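Local coordinates for dihydrofolate reductase (Moritella profunda, PDB 3IA4), which probably catalyses the NADPH-dependent reduction of 7,8-dihydrofolate to tetrahydrofolate, which feeds glycine, purine and DNA-precursor synthesis, and is bound here to NADPH and methotrexate, at residues His116-Thr121 with Pro150-Phe155. Residues are numbered along the deposited sequence; the frame is centred on the assembly and turned at random.
Sequences HIELTT and PHNYRF
The H151 imidazole is sandwiched: L119 lies over one face, P150 CG over the opposite one. L119 CD1 sits 4.2 Å from the ring centroid and 27° off its normal, a CH-pi contact, while CD2 meets the same face nearer the rim. A chi1 of 170° turns the L119 branch away from its own N, toward the imidazole. The R154 guanidinium lies with one face on H116, whose CB is centred 3.5 Å above the plane; the H116 ring plane runs nearly parallel to it, 12° apart, and water 1 sits at the guanidinium's edge. These contacts join strands 111-117 and 153-160, antiparallel neighbours in the central mixed sheet of the dihydrofolate reductase fold, and the segments beside them. H116 and R154 form a hydrogen-bonded pair (H116 N to R154 O 2.8 Å, R154 N to H116 O 2.9 Å). I117 and Y153 follow as the non-hydrogen-bonded pair; the I117 side chain touches W23 and L25 and lies about 7 Å from the bound NADPH and from methotrexate. Beyond it E118 centres an inverse gamma turn, yet its N still reaches N152 O at 2.9 Å, almost straight. Were H151 replaced by an alanine, the L119 methyls would probably lose their aromatic partner and water 3 its ND1 contact. N152 OD1 is held by the backbone N of A145, presenting ND2 to E118 OE1 in a weak 3.4 Å bond. E118 OE2 and R154 NH2, too far apart for a salt bridge, are joined through water 1, which donates to OE2 and accepts from NH2.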
loop_
_atom_site.group_PDB
_atom_site.type_symbol
_atom_site.label_atom_id
_atom_site.label_comp_id
_atom_site.label_asym_id
_atom_site.label_seq_id
_atom_site.Cartn_x
_atom_site.Cartn_y
_atom_site.Cartn_z
ATOM N N HIS A 116 -11.490 2.591 1.111
ATOM C CA HIS A 116 -11.906 3.957 1.362
ATOM C C HIS A 116 -12.514 4.007 2.727
ATOM O O HIS A 116 -13.477 3.271 3.005
ATOM C CB HIS A 116 -12.959 4.339 0.323
ATOM C CG HIS A 116 -12.452 4.245 -1.072
ATOM N ND1 HIS A 116 -11.771 5.285 -1.678
ATOM C CD2 HIS A 116 -12.549 3.259 -1.994
ATOM C CE1 HIS A 116 -11.462 4.933 -2.920
ATOM N NE2 HIS A 116 -11.908 3.707 -3.128
ATOM N N ILE A 117 -11.957 4.894 3.572
ATOM C CA ILE A 117 -12.503 5.137 4.926
ATOM C C ILE A 117 -13.363 6.397 4.998
ATOM O O ILE A 117 -12.963 7.459 4.501
ATOM C CB ILE A 117 -11.308 5.277 5.903
ATOM C CG1 ILE A 117 -10.404 4.056 5.757
ATOM C CG2 ILE A 117 -11.822 5.510 7.361
ATOM C CD1 ILE A 117 -9.047 4.201 6.536
ATOM N N GLU A 118 -14.557 6.307 5.602
ATOM C CA GLU A 118 -15.421 7.474 5.658
ATOM C C GLU A 118 -14.989 8.364 6.808
ATOM O O GLU A 118 -15.568 8.306 7.916
ATOM C CB GLU A 118 -16.881 7.059 5.821
ATOM C CG GLU A 118 -17.411 6.293 4.633
ATOM C CD GLU A 118 -18.923 6.003 4.747
ATOM O OE1 GLU A 118 -19.625 6.700 5.542
ATOM O OE2 GLU A 118 -19.375 5.079 4.035
ATOM N N LEU A 119 -13.947 9.169 6.573
ATOM C CA LEU A 119 -13.386 10.006 7.615
ATOM C C LEU A 119 -12.730 11.206 6.939
ATOM O O LEU A 119 -12.040 11.021 5.945
ATOM C CB LEU A 119 -12.317 9.197 8.358
ATOM C CG LEU A 119 -11.451 9.993 9.328
ATOM C CD1 LEU A 119 -12.187 10.466 10.559
ATOM C CD2 LEU A 119 -10.381 9.015 9.725
ATOM N N THR A 120 -12.995 12.425 7.439
ATOM C CA THR A 120 -12.209 13.594 7.006
ATOM C C THR A 120 -11.153 13.860 8.109
ATOM O O THR A 120 -11.481 14.128 9.284
ATOM C CB THR A 120 -13.078 14.808 6.833
ATOM O OG1 THR A 120 -14.010 14.550 5.774
ATOM C CG2 THR A 120 -12.214 16.043 6.487
ATOM N N THR A 121 -9.909 13.742 7.731
ATOM C CA THR A 121 -8.829 13.917 8.703
ATOM C C THR A 121 -7.742 14.743 8.020
ATOM O O THR A 121 -7.650 14.750 6.786
ATOM C CB THR A 121 -8.336 12.527 9.227
ATOM O OG1 THR A 121 -7.501 12.698 10.384
ATOM C CG2 THR A 121 -7.605 11.765 8.199
ATOM N N PRO A 150 -14.255 2.427 14.482
ATOM C CA PRO A 150 -15.225 3.513 14.618
ATOM C C PRO A 150 -15.689 4.157 13.308
ATOM O O PRO A 150 -16.559 4.996 13.366
ATOM C CB PRO A 150 -14.470 4.567 15.430
ATOM C CG PRO A 150 -12.958 4.230 15.224
ATOM C CD PRO A 150 -12.882 2.785 14.936
ATOM N N HIS A 151 -15.121 3.796 12.172
ATOM C CA HIS A 151 -15.503 4.417 10.917
ATOM C C HIS A 151 -15.931 3.362 9.943
ATOM O O HIS A 151 -15.340 2.292 9.911
ATOM C CB HIS A 151 -14.235 5.118 10.296
ATOM C CG HIS A 151 -13.484 5.943 11.290
ATOM N ND1 HIS A 151 -14.065 7.009 11.935
ATOM C CD2 HIS A 151 -12.205 5.877 11.745
ATOM C CE1 HIS A 151 -13.196 7.543 12.782
ATOM N NE2 HIS A 151 -12.057 6.883 12.681
ATOM N N ASN A 152 -16.921 3.680 9.105
ATOM C CA ASN A 152 -17.258 2.827 7.999
ATOM C C ASN A 152 -16.088 2.802 7.007
ATOM O O ASN A 152 -15.453 3.820 6.786
ATOM C CB ASN A 152 -18.438 3.423 7.257
ATOM C CG ASN A 152 -19.717 3.449 8.092
ATOM O OD1 ASN A 152 -19.918 2.590 8.900
ATOM N ND2 ASN A 152 -20.574 4.449 7.882
ATOM N N TYR A 153 -15.857 1.656 6.408
ATOM C CA TYR A 153 -14.858 1.585 5.306
ATOM C C TYR A 153 -15.263 0.559 4.300
ATOM O O TYR A 153 -16.201 -0.216 4.539
ATOM C CB TYR A 153 -13.425 1.399 5.830
ATOM C CG TYR A 153 -13.188 0.074 6.558
ATOM C CD1 TYR A 153 -13.559 -0.085 7.885
ATOM C CD2 TYR A 153 -12.621 -0.996 5.891
ATOM C CE1 TYR A 153 -13.351 -1.336 8.548
ATOM C CE2 TYR A 153 -12.383 -2.226 6.539
ATOM C CZ TYR A 153 -12.751 -2.374 7.858
ATOM O OH TYR A 153 -12.522 -3.601 8.482
ATOM N N ARG A 154 -14.628 0.588 3.133
ATOM C CA ARG A 154 -15.047 -0.364 2.109
ATOM C C ARG A 154 -13.820 -0.656 1.261
ATOM O O ARG A 154 -12.872 0.131 1.207
ATOM C CB ARG A 154 -16.214 0.160 1.243
ATOM C CG ARG A 154 -15.777 1.286 0.365
ATOM C CD ARG A 154 -16.986 1.951 -0.340
ATOM N NE ARG A 154 -16.532 3.134 -1.090
ATOM C CZ ARG A 154 -16.417 4.352 -0.561
ATOM N NH1 ARG A 154 -15.981 5.369 -1.317
ATOM N NH2 ARG A 154 -16.706 4.567 0.740
ATOM N N PHE A 155 -13.833 -1.827 0.662
ATOM C CA PHE A 155 -12.768 -2.250 -0.264
ATOM C C PHE A 155 -13.199 -2.197 -1.722
ATOM O O PHE A 155 -14.308 -2.583 -2.063
ATOM C CB PHE A 155 -12.418 -3.680 0.094
ATOM C CG PHE A 155 -11.390 -4.253 -0.800
ATOM C CD1 PHE A 155 -10.099 -3.707 -0.790
ATOM C CD2 PHE A 155 -11.701 -5.253 -1.725
ATOM C CE1 PHE A 155 -9.122 -4.177 -1.660
ATOM C CE2 PHE A 155 -10.704 -5.747 -2.608
ATOM C CZ PHE A 155 -9.432 -5.196 -2.575
HETATM O O HOH W 1 -17.847 3.100 3.096
HETATM O O HOH W 2 -17.536 6.491 9.142
HETATM O O HOH W 3 -16.210 8.228 11.015
#